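Local coordinates for protein methyl-coenzyme M reductase subunit gamma (Methanosarcina barkeri, PDB 1E6Y) that forms the gamma part of methyl-coenzyme M reductase, the nickel-cofactor F430 enzyme that releases methane from methyl-coenzyme M in the last step of methanogenesis, at residues Y84-D89 against A153-H158; A94-Y99 against T140-H145. All blocks are in the same frame, centred on the assembly; numbering follows the deposited sequence.

Contact 1 (Y84-D89 against A153-H158); sequences YIQFAD and ATVHGH. With F43 (factor 430), chain L.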
ATOM      1  N   TYR C  84       0.564  39.220   4.977  1.00 10.88           N
ATOM      2  CA  TYR C  84      -0.797  38.979   5.449  1.00 10.37           C
ATOM      3  C   TYR C  84      -1.269  39.916   6.555  1.00 10.47           C
ATOM      4  O   TYR C  84      -0.464  40.523   7.260  1.00 10.35           O
ATOM      5  CB  TYR C  84      -0.926  37.532   5.933  1.00  9.93           C
ATOM      6  CG  TYR C  84      -0.227  37.269   7.250  1.00 10.02           C
ATOM      7  CD1 TYR C  84      -0.923  37.362   8.458  1.00 10.59           C
ATOM      8  CD2 TYR C  84       1.150  37.054   7.299  1.00 10.08           C
ATOM      9  CE1 TYR C  84      -0.265  37.264   9.677  1.00 10.23           C
ATOM     10  CE2 TYR C  84       1.819  36.953   8.515  1.00 10.46           C
ATOM     11  CZ  TYR C  84       1.103  37.066   9.700  1.00 11.04           C
ATOM     12  OH  TYR C  84       1.758  37.013  10.908  1.00 11.64           O
ATOM     13  N   ILE C  85      -2.589  39.997   6.709  1.00 10.93           N
ATOM     14  CA  ILE C  85      -3.203  40.460   7.950  1.00 11.18           C
ATOM     15  C   ILE C  85      -4.260  39.445   8.373  1.00 11.51           C
ATOM     16  O   ILE C  85      -5.011  38.934   7.540  1.00 11.74           O
ATOM     17  CB  ILE C  85      -3.856  41.863   7.794  1.00 11.21           C
ATOM     18  CG1 ILE C  85      -4.518  42.277   9.115  1.00 12.35           C
ATOM     19  CG2 ILE C  85      -4.872  41.863   6.658  1.00 11.26           C
ATOM     20  CD1 ILE C  85      -4.791  43.759   9.233  1.00 12.43           C
ATOM     21  N   GLN C  86      -4.249  39.087   9.653  1.00 10.75           N
ATOM     22  CA  GLN C  86      -5.150  38.067  10.174  1.00 11.02           C
ATOM     23  C   GLN C  86      -5.901  38.571  11.406  1.00 11.40           C
ATOM     24  O   GLN C  86      -5.315  39.207  12.280  1.00 11.04           O
ATOM     25  CB  GLN C  86      -4.356  36.806  10.522  1.00 10.99           C
ATOM     26  CG  GLN C  86      -5.195  35.669  11.064  1.00 11.01           C
ATOM     27  CD  GLN C  86      -4.465  34.348  11.012  1.00 12.12           C
ATOM     28  OE1 GLN C  86      -4.590  33.604  10.045  1.00 12.96           O
ATOM     29  NE2 GLN C  86      -3.692  34.051  12.049  1.00 11.45           N
ATOM     30  N   PHE C  87      -7.198  38.283  11.457  1.00 11.44           N
ATOM     31  CA  PHE C  87      -8.055  38.717  12.558  1.00 12.31           C
ATOM     32  C   PHE C  87      -8.679  37.527  13.276  1.00 12.31           C
ATOM     33  O   PHE C  87      -9.052  36.535  12.648  1.00 11.84           O
ATOM     34  CB  PHE C  87      -9.190  39.606  12.037  1.00 13.04           C
ATOM     35  CG  PHE C  87      -8.751  40.977  11.614  1.00 13.34           C
ATOM     36  CD1 PHE C  87      -8.384  41.226  10.295  1.00 13.72           C
ATOM     37  CD2 PHE C  87      -8.778  42.039  12.514  1.00 14.08           C
ATOM     38  CE1 PHE C  87      -8.052  42.512   9.876  1.00 14.25           C
ATOM     39  CE2 PHE C  87      -8.446  43.331  12.105  1.00 13.77           C
ATOM     40  CZ  PHE C  87      -8.082  43.567  10.784  1.00 13.71           C
ATOM     41  N   ALA C  88      -8.828  37.653  14.590  1.00 11.68           N
ATOM     42  CA  ALA C  88      -9.776  36.840  15.347  1.00 11.83           C
ATOM     43  C   ALA C  88     -10.949  37.741  15.734  1.00 12.02           C
ATOM     44  O   ALA C  88     -10.753  38.920  16.028  1.00 12.60           O
ATOM     45  CB  ALA C  88      -9.108  36.274  16.596  1.00 11.23           C
ATOM     46  N   ASP C  89     -12.168  37.214  15.630  1.00 12.74           N
ATOM     47  CA  ASP C  89     -13.381  37.987  15.902  1.00 12.37           C
ATOM     48  C   ASP C  89     -14.273  37.253  16.894  1.00 12.99           C
ATOM     49  O   ASP C  89     -14.668  36.114  16.648  1.00 12.86           O
ATOM     50  CB  ASP C  89     -14.167  38.221  14.608  1.00 13.17           C
ATOM     51  CG  ASP C  89     -13.452  39.149  13.653  1.00 14.59           C
ATOM     52  OD1 ASP C  89     -13.415  40.367  13.927  1.00 14.15           O
ATOM     53  OD2 ASP C  89     -12.934  38.663  12.627  1.00 14.46           O
ATOM     54  N   ALA C 153      -0.700  34.601  14.811  1.00 10.41           N
ATOM     55  CA  ALA C 153      -0.464  33.309  15.447  1.00 10.93           C
ATOM     56  C   ALA C 153      -1.037  33.322  16.864  1.00 10.79           C
ATOM     57  O   ALA C 153      -1.191  34.386  17.469  1.00 10.72           O
ATOM     58  CB  ALA C 153       1.032  33.003  15.487  1.00 10.91           C
ATOM     59  N   THR C 154      -1.383  32.134  17.364  1.00 10.44           N
ATOM     60  CA  THR C 154      -2.006  31.964  18.679  1.00 11.11           C
ATOM     61  C   THR C 154      -3.306  32.767  18.770  1.00 11.13           C
ATOM     62  O   THR C 154      -3.397  33.759  19.499  1.00 11.11           O
ATOM     63  CB  THR C 154      -1.048  32.385  19.826  1.00 11.06           C
ATOM     64  OG1 THR C 154       0.260  31.855  19.583  1.00 11.52           O
ATOM     65  CG2 THR C 154      -1.551  31.849  21.160  1.00 12.12           C
ATOM     66  N   VAL C 155      -4.312  32.318  18.025  1.00 11.07           N
ATOM     67  CA  VAL C 155      -5.495  33.132  17.751  1.00 10.78           C
ATOM     68  C   VAL C 155      -6.638  32.910  18.739  1.00 11.00           C
ATOM     69  O   VAL C 155      -7.615  33.656  18.734  1.00 10.65           O
ATOM     70  CB  VAL C 155      -6.020  32.883  16.314  1.00 10.52           C
ATOM     71  CG1 VAL C 155      -4.926  33.178  15.298  1.00 10.87           C
ATOM     72  CG2 VAL C 155      -6.513  31.446  16.168  1.00 11.58           C
ATOM     73  N   HIS C 156      -6.498  31.883  19.578  1.00 11.28           N
ATOM     74  CA  HIS C 156      -7.528  31.462  20.530  1.00 11.70           C
ATOM     75  C   HIS C 156      -8.263  32.640  21.178  1.00 11.76           C
ATOM     76  O   HIS C 156      -7.634  33.557  21.704  1.00 11.87           O
ATOM     77  CB  HIS C 156      -6.883  30.595  21.619  1.00 11.62           C
ATOM     78  CG  HIS C 156      -7.864  29.863  22.481  1.00 12.43           C
ATOM     79  ND1 HIS C 156      -8.624  28.810  22.018  1.00 12.71           N
ATOM     80  CD2 HIS C 156      -8.153  29.982  23.800  1.00 12.51           C
ATOM     81  CE1 HIS C 156      -9.331  28.307  23.016  1.00 13.18           C
ATOM     82  NE2 HIS C 156      -9.062  29.002  24.106  1.00 12.55           N
ATOM     83  N   GLY C 157      -9.588  32.655  21.055  1.00 11.79           N
ATOM     84  CA  GLY C 157     -10.359  33.714  21.682  1.00 12.07           C
ATOM     85  C   GLY C 157     -11.773  33.920  21.175  1.00 12.54           C
ATOM     86  O   GLY C 157     -12.638  34.342  21.943  1.00 12.52           O
ATOM     87  N   HIS C 158     -12.027  33.596  19.908  1.00 12.32           N
ATOM     88  CA  HIS C 158     -13.311  33.906  19.273  1.00 11.60           C
ATOM     89  C   HIS C 158     -14.512  33.290  19.998  1.00 11.21           C
ATOM     90  O   HIS C 158     -15.580  33.899  20.072  1.00 12.01           O
ATOM     91  CB  HIS C 158     -13.295  33.477  17.793  1.00 10.92           C
ATOM     92  CG  HIS C 158     -13.599  32.025  17.568  1.00 10.25           C
ATOM     93  ND1 HIS C 158     -12.654  31.034  17.728  1.00 11.14           N
ATOM     94  CD2 HIS C 158     -14.726  31.409  17.147  1.00 10.26           C
ATOM     95  CE1 HIS C 158     -13.190  29.867  17.414  1.00 10.45           C
ATOM     96  NE2 HIS C 158     -14.445  30.066  17.059  1.00  9.92           N
TER
HETATM   97 NI   F43 L5570      -4.948  23.533  14.703  1.00 10.20          NI
HETATM   98  NA  F43 L5570      -3.232  22.236  14.648  1.00  9.38           N
HETATM   99  CHA F43 L5570      -4.453  20.394  15.841  1.00  8.32           C
HETATM  100  C1A F43 L5570      -3.301  21.203  15.324  1.00  9.02           C
HETATM  101  C2A F43 L5570      -1.841  20.624  15.731  1.00  8.86           C
HETATM  102  C3A F43 L5570      -1.055  21.985  15.533  1.00  9.13           C
HETATM  103  C4A F43 L5570      -1.854  22.582  14.404  1.00  8.80           C
HETATM  104  C5A F43 L5570      -1.353  19.589  14.678  1.00  9.27           C
HETATM  105  C6A F43 L5570       0.044  19.062  15.047  1.00 10.75           C
HETATM  106  O7A F43 L5570       0.178  18.234  15.998  1.00 10.40           O
HETATM  107  N8A F43 L5570       1.098  19.459  14.399  1.00  9.51           N
HETATM  108  C9A F43 L5570      -1.845  20.083  17.131  1.00  8.58           C
HETATM  109  CAA F43 L5570      -1.028  22.959  16.838  1.00  8.62           C
HETATM  110  CBA F43 L5570      -0.063  22.478  17.879  1.00  9.69           C
HETATM  111  CCA F43 L5570       0.829  23.549  18.406  1.00 10.53           C
HETATM  112  ODA F43 L5570       0.320  24.512  19.051  1.00 10.94           O
HETATM  113  OEA F43 L5570       2.063  23.467  18.206  1.00 10.48           O
HETATM  114  NB  F43 L5570      -3.860  24.827  13.489  1.00  9.28           N
HETATM  115  CHB F43 L5570      -1.644  24.093  14.194  1.00  9.66           C
HETATM  116  C1B F43 L5570      -2.383  24.630  13.125  1.00  9.97           C
HETATM  117  C2B F43 L5570      -1.853  26.091  12.545  1.00 10.36           C
HETATM  118  C3B F43 L5570      -3.098  27.048  12.943  1.00 10.14           C
HETATM  119  C4B F43 L5570      -4.116  25.982  13.338  1.00  9.55           C
HETATM  120  N5B F43 L5570      -2.311  23.881  11.786  1.00  9.99           N
HETATM  121  C6B F43 L5570      -1.976  24.536  10.715  1.00 11.99           C
HETATM  122  O7B F43 L5570      -1.837  24.004   9.613  1.00 13.68           O
HETATM  123  C8B F43 L5570      -1.775  26.002  11.044  1.00 11.34           C
HETATM  124  C9B F43 L5570      -0.502  26.461  13.104  1.00 11.57           C
HETATM  125  CAB F43 L5570      -2.618  27.967  14.192  1.00 11.12           C
HETATM  126  CBB F43 L5570      -3.706  28.899  14.652  1.00 11.82           C
HETATM  127  CCB F43 L5570      -3.160  29.761  15.749  1.00 12.24           C
HETATM  128  ODB F43 L5570      -2.283  30.569  15.385  1.00 10.94           O
HETATM  129  OEB F43 L5570      -3.540  29.662  16.930  1.00 12.03           O
HETATM  130  NC  F43 L5570      -6.474  24.883  14.976  1.00  9.37           N
HETATM  131  CHC F43 L5570      -5.510  26.597  13.566  1.00  9.85           C
HETATM  132  C1C F43 L5570      -6.501  26.068  14.291  1.00  9.47           C
HETATM  133  C2C F43 L5570      -7.807  26.792  14.420  1.00  9.23           C
HETATM  134  C3C F43 L5570      -8.540  25.904  15.482  1.00  9.77           C
HETATM  135  C4C F43 L5570      -7.669  24.726  15.635  1.00  9.98           C
HETATM  136  C5C F43 L5570      -8.621  26.726  13.090  1.00 10.06           C
HETATM  137  C6C F43 L5570      -9.933  27.449  13.209  1.00 10.36           C
HETATM  138  O7C F43 L5570      -9.906  28.664  13.556  1.00 10.89           O
HETATM  139  O8C F43 L5570     -11.009  26.836  12.962  1.00 10.78           O
HETATM  140  C8C F43 L5570      -8.544  26.634  16.852  1.00 11.29           C
HETATM  141  C9C F43 L5570      -9.486  27.851  16.948  1.00 11.29           C
HETATM  142  CAC F43 L5570      -9.458  28.558  18.305  1.00 12.63           C
HETATM  143  OBC F43 L5570      -8.720  28.155  19.236  1.00 12.49           O
HETATM  144  OCC F43 L5570     -10.215  29.560  18.436  1.00 12.61           O
HETATM  145  ND  F43 L5570      -5.821  22.513  16.174  1.00  9.02           N
HETATM  146  CHD F43 L5570      -7.993  23.711  16.418  1.00 10.08           C
HETATM  147  C5D F43 L5570      -8.760  21.111  17.697  1.00 10.94           C
HETATM  148  C6D F43 L5570      -9.712  22.249  17.875  1.00 11.26           C
HETATM  149  C7D F43 L5570      -9.393  23.420  16.983  1.00 10.87           C
HETATM  150  O8D F43 L5570     -10.387  24.124  16.720  1.00 13.21           O
HETATM  151  C9D F43 L5570      -5.733  19.876  18.852  1.00  8.90           C
HETATM  152  CAD F43 L5570      -6.659  18.905  19.452  1.00 10.38           C
HETATM  153  OBD F43 L5570      -6.575  18.629  20.694  1.00 10.06           O
HETATM  154  OCD F43 L5570      -7.545  18.354  18.713  1.00  9.81           O
HETATM  155  C1D F43 L5570      -6.988  22.544  16.726  1.00 10.02           C
HETATM  156  C2D F43 L5570      -7.353  21.549  17.768  1.00  8.92           C
HETATM  157  C3D F43 L5570      -6.211  20.511  17.598  1.00  9.33           C
HETATM  158  C4D F43 L5570      -5.189  21.280  16.882  1.00  9.05           C

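Contact 2 (A94-Y99 against T140-H145); sequences APATPY and TEITDH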
ATOM      1  N   ALA C  94     -19.016  40.638  17.644  1.00 13.19           N
ATOM      2  CA  ALA C  94     -18.007  41.374  16.891  1.00 12.55           C
ATOM      3  C   ALA C  94     -18.640  41.754  15.557  1.00 12.45           C
ATOM      4  O   ALA C  94     -19.459  41.004  15.021  1.00 13.52           O
ATOM      5  CB  ALA C  94     -16.769  40.512  16.663  1.00 12.42           C
ATOM      6  N   PRO C  95     -18.383  42.981  15.077  1.00 12.56           N
ATOM      7  CA  PRO C  95     -18.945  43.411  13.792  1.00 12.61           C
ATOM      8  C   PRO C  95     -18.695  42.392  12.680  1.00 12.38           C
ATOM      9  O   PRO C  95     -19.628  41.991  11.981  1.00 12.66           O
ATOM     10  CB  PRO C  95     -18.235  44.733  13.527  1.00 12.64           C
ATOM     11  CG  PRO C  95     -17.982  45.275  14.899  1.00 12.56           C
ATOM     12  CD  PRO C  95     -17.636  44.067  15.737  1.00 12.51           C
ATOM     13  N   ALA C  96     -17.483  41.844  12.655  1.00 12.22           N
ATOM     14  CA  ALA C  96     -17.076  40.923  11.601  1.00 12.04           C
ATOM     15  C   ALA C  96     -17.296  39.460  11.962  1.00 12.02           C
ATOM     16  O   ALA C  96     -17.220  39.071  13.128  1.00 12.00           O
ATOM     17  CB  ALA C  96     -15.618  41.148  11.249  1.00 12.08           C
ATOM     18  N   THR C  97     -17.605  38.666  10.943  1.00 12.26           N
ATOM     19  CA  THR C  97     -17.505  37.211  11.022  1.00 11.34           C
ATOM     20  C   THR C  97     -16.575  36.753   9.899  1.00 11.02           C
ATOM     21  O   THR C  97     -16.444  37.435   8.881  1.00 10.75           O
ATOM     22  CB  THR C  97     -18.884  36.539  10.842  1.00 12.05           C
ATOM     23  OG1 THR C  97     -19.519  37.044   9.660  1.00 12.04           O
ATOM     24  CG2 THR C  97     -19.765  36.810  12.048  1.00 11.53           C
ATOM     25  N   PRO C  98     -15.877  35.620  10.094  1.00 10.57           N
ATOM     26  CA  PRO C  98     -14.785  35.216   9.203  1.00 10.67           C
ATOM     27  C   PRO C  98     -15.132  35.172   7.711  1.00 10.82           C
ATOM     28  O   PRO C  98     -14.425  35.766   6.896  1.00 11.62           O
ATOM     29  CB  PRO C  98     -14.383  33.851   9.750  1.00 10.39           C
ATOM     30  CG  PRO C  98     -14.638  33.983  11.211  1.00  9.54           C
ATOM     31  CD  PRO C  98     -15.929  34.766  11.294  1.00 10.50           C
ATOM     32  N   TYR C  99     -16.234  34.513   7.353  1.00 11.05           N
ATOM     33  CA  TYR C  99     -16.604  34.391   5.945  1.00 11.19           C
ATOM     34  C   TYR C  99     -16.893  35.747   5.325  1.00 11.44           C
ATOM     35  O   TYR C  99     -16.540  35.997   4.173  1.00 11.01           O
ATOM     36  CB  TYR C  99     -17.824  33.485   5.772  1.00 11.14           C
ATOM     37  CG  TYR C  99     -17.486  32.017   5.740  1.00  9.91           C
ATOM     38  CD1 TYR C  99     -17.909  31.171   6.760  1.00 10.43           C
ATOM     39  CD2 TYR C  99     -16.652  31.493   4.751  1.00  9.70           C
ATOM     40  CE1 TYR C  99     -17.500  29.844   6.815  1.00  9.94           C
ATOM     41  CE2 TYR C  99     -16.231  30.159   4.794  1.00  9.76           C
ATOM     42  CZ  TYR C  99     -16.656  29.345   5.838  1.00 10.32           C
ATOM     43  OH  TYR C  99     -16.202  28.052   5.951  1.00 11.09           O
ATOM     44  N   THR C 140     -12.429  50.876   9.612  1.00 14.85           N
ATOM     45  CA  THR C 140     -13.874  50.881   9.426  1.00 14.79           C
ATOM     46  C   THR C 140     -14.611  49.980  10.411  1.00 14.41           C
ATOM     47  O   THR C 140     -13.994  49.243  11.186  1.00 14.39           O
ATOM     48  CB  THR C 140     -14.266  50.471   7.991  1.00 14.43           C
ATOM     49  OG1 THR C 140     -13.920  49.099   7.768  1.00 15.16           O
ATOM     50  CG2 THR C 140     -13.556  51.354   6.973  1.00 15.76           C
ATOM     51  N   GLU C 141     -15.937  50.003  10.320  1.00 14.34           N
ATOM     52  CA  GLU C 141     -16.806  49.330  11.275  1.00 14.67           C
ATOM     53  C   GLU C 141     -16.681  47.808  11.249  1.00 14.38           C
ATOM     54  O   GLU C 141     -17.150  47.136  12.169  1.00 14.80           O
ATOM     55  CB  GLU C 141     -18.263  49.723  11.018  1.00 14.89           C
ATOM     56  CG  GLU C 141     -18.784  49.300   9.655  1.00 15.73           C
ATOM     57  CD  GLU C 141     -20.244  49.639   9.455  1.00 15.70           C
ATOM     58  OE1 GLU C 141     -20.556  50.381   8.503  1.00 16.05           O
ATOM     59  OE2 GLU C 141     -21.082  49.160  10.244  1.00 15.88           O
ATOM     60  N   ILE C 142     -16.047  47.268  10.208  1.00 14.03           N
ATOM     61  CA  ILE C 142     -15.861  45.822  10.095  1.00 13.55           C
ATOM     62  C   ILE C 142     -15.046  45.279  11.274  1.00 13.78           C
ATOM     63  O   ILE C 142     -15.185  44.116  11.649  1.00 13.68           O
ATOM     64  CB  ILE C 142     -15.178  45.438   8.748  1.00 13.42           C
ATOM     65  CG1 ILE C 142     -15.271  43.923   8.520  1.00 13.52           C
ATOM     66  CG2 ILE C 142     -13.724  45.889   8.736  1.00 13.41           C
ATOM     67  CD1 ILE C 142     -15.086  43.503   7.075  1.00 13.86           C
ATOM     68  N   THR C 143     -14.294  46.158  11.930  1.00 13.63           N
ATOM     69  CA  THR C 143     -13.533  45.767  13.109  1.00 13.98           C
ATOM     70  C   THR C 143     -13.871  46.623  14.326  1.00 14.54           C
ATOM     71  O   THR C 143     -13.835  47.856  14.262  1.00 14.54           O
ATOM     72  CB  THR C 143     -12.015  45.858  12.855  1.00 13.78           C
ATOM     73  OG1 THR C 143     -11.668  45.053  11.723  1.00 13.14           O
ATOM     74  CG2 THR C 143     -11.243  45.362  14.067  1.00 13.42           C
ATOM     75  N   ASP C 144     -14.291  45.962  15.401  1.00 13.97           N
ATOM     76  CA  ASP C 144     -14.181  46.545  16.732  1.00 14.13           C
ATOM     77  C   ASP C 144     -12.946  45.960  17.399  1.00 14.11           C
ATOM     78  O   ASP C 144     -12.799  44.741  17.476  1.00 14.25           O
ATOM     79  CB  ASP C 144     -15.408  46.223  17.578  1.00 14.08           C
ATOM     80  CG  ASP C 144     -15.290  46.771  18.988  1.00 14.74           C
ATOM     81  OD1 ASP C 144     -15.398  48.003  19.152  1.00 15.19           O
ATOM     82  OD2 ASP C 144     -14.988  45.990  19.912  1.00 14.54           O
ATOM     83  N   HIS C 145     -12.092  46.826  17.931  1.00 13.88           N
ATOM     84  CA  HIS C 145     -10.790  46.387  18.411  1.00 13.81           C
ATOM     85  C   HIS C 145     -10.775  45.857  19.841  1.00 13.65           C
ATOM     86  O   HIS C 145      -9.736  45.414  20.325  1.00 14.15           O
ATOM     87  CB  HIS C 145      -9.765  47.507  18.241  1.00 14.03           C
ATOM     88  CG  HIS C 145      -9.393  47.753  16.814  1.00 14.33           C
ATOM     89  ND1 HIS C 145      -8.606  46.882  16.092  1.00 14.21           N
ATOM     90  CD2 HIS C 145      -9.758  48.734  15.954  1.00 13.98           C
ATOM     91  CE1 HIS C 145      -8.505  47.314  14.847  1.00 14.92           C
ATOM     92  NE2 HIS C 145      -9.195  48.434  14.736  1.00 14.61           N
TER
HETATM   93  O   HOH W   1     -14.980  42.727  14.206  1.00 13.16           O

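Contact 1 (Y84-D89 against A153-H158)
Val-155, Ala-88 and Gln-86 meet by van der Waals contact alone, where the loop 153-158 runs along strand 82-89. That strand belongs to a four-stranded antiparallel sheet and neighbours strand 148-150, from which the loop follows. The two directions differ by 18°, yet the backbones converge, from 8.5 Å between the CA atoms of Gln-86 and Ala-153 to 5.3 Å between those of Asp-89 and His-158. No hydrogen bond joins the segments. Gln-86, with CG anti to its N, reaches out extended and crosses Val-155 at about a right angle, its NE2 lying 3.6 Å from Val-155 CG1. Its amide is fixed elsewhere: NE2 donates to Arg-151 O, and OE1 accepts from NE of Arg-120, a coenzyme M-binding residue. Ala-88 CB rests against Val-155 O, and His-158 CB abuts Asp-89 O at 3.2 Å, a close carbon-oxygen approach.

The hydrogen bonds go to factor 430. One carboxylate is held by successive backbone amides. Val-155 N donates to OEB of factor 430 at 3.0 Å, nearly straight. Thr-154 N reaches ODB in a weak, bent bond. A second carboxylate takes ring N-H groups in the imidazole planes: His-156 ND1 meets OBC at 2.9 Å and 170°, and His-158 ND1 makes a weak bond to OCC. His-158 has CG between N and the carbonyl carbon (chi1 83°), which carries its ring away from the strand and to the cofactor. NE2 of each histidine bonds to a basic side chain of another protein chain, which probably helps hold both rings with ND1 turned to the cofactor.

Each carboxylate thus has one good bond and one weak bond, which together should limit its rotation, so the loop holds two peripheral carboxylate arms of factor 430, and Gln-86 links the strand to Arg-120.

Contact 2 (A94-Y99 against T140-H145)
Ala-96 and Ile-142 mark the closest backbone approach, with CA atoms 5.3 Å apart, where the loop leading into helix 98-108 meets a type I beta turn that follows helix 127-139. The turn spans Thr-140 to Thr-143 and is closed by Thr-143 N donating to Thr-140 O at 3.2 Å.

Pro-95 carries most of the side-chain contact, set against the turn's backbone. Its CB lies 3.0 Å from Glu-141 O, and CD, next to the ring nitrogen, packs 3.6 Å from Asp-144 CB. The carboxylate of Asp-144 leads away from the proline, OD1 accepting from Met-203 N and OD2 from Leu-147 N; of its side chain, CB is what meets the proline. Ala-96 CB presses on Ile-142 O at 3.0 Å, a tight fit. Although CB of Ile-142 points away from the proline loop, CG1, anti to the backbone N (chi1 -168°), lies 3.9 Å from Ala-96 CB and adds an apolar touch. Arg-101 of helix 98-108 touches both residues.

Ala-96 N and Ile-142 O do not bond directly because the angle is poor; a water instead accepts from Ala-96 N at 3.1 Å and donates to Ile-142 O at 2.9 Å.

How the contacts relate
The centres of contact 1 and contact 2 lie about 12 Å apart, and Asp-89 and Phe-87 of strand 82-89 join them. Asp-89 CB packs 3.5 Å from Ala-96 O and 4.0 Å from Ala-94 CB, while Phe-87 CE2 is 3.7 Å from Thr-143 OG1. Arg-101 adds a polar tie from helix 98-108: it forms a salt bridge with Asp-89 OD1 and a cation-pi contact with Phe-87. Along the strand, Gln-86 and Ala-88 face the cofactor loop and Phe-87 serves contact 2; Asp-89 is shared, its carbonyl turned to His-158 and its CB to Ala-94 and Ala-96. Only contact 1 reaches the active site, with the Gln-86 side chain about 7 Å from bound coenzyme M; the Ala-96 side chain stays about 14 Å from factor 430.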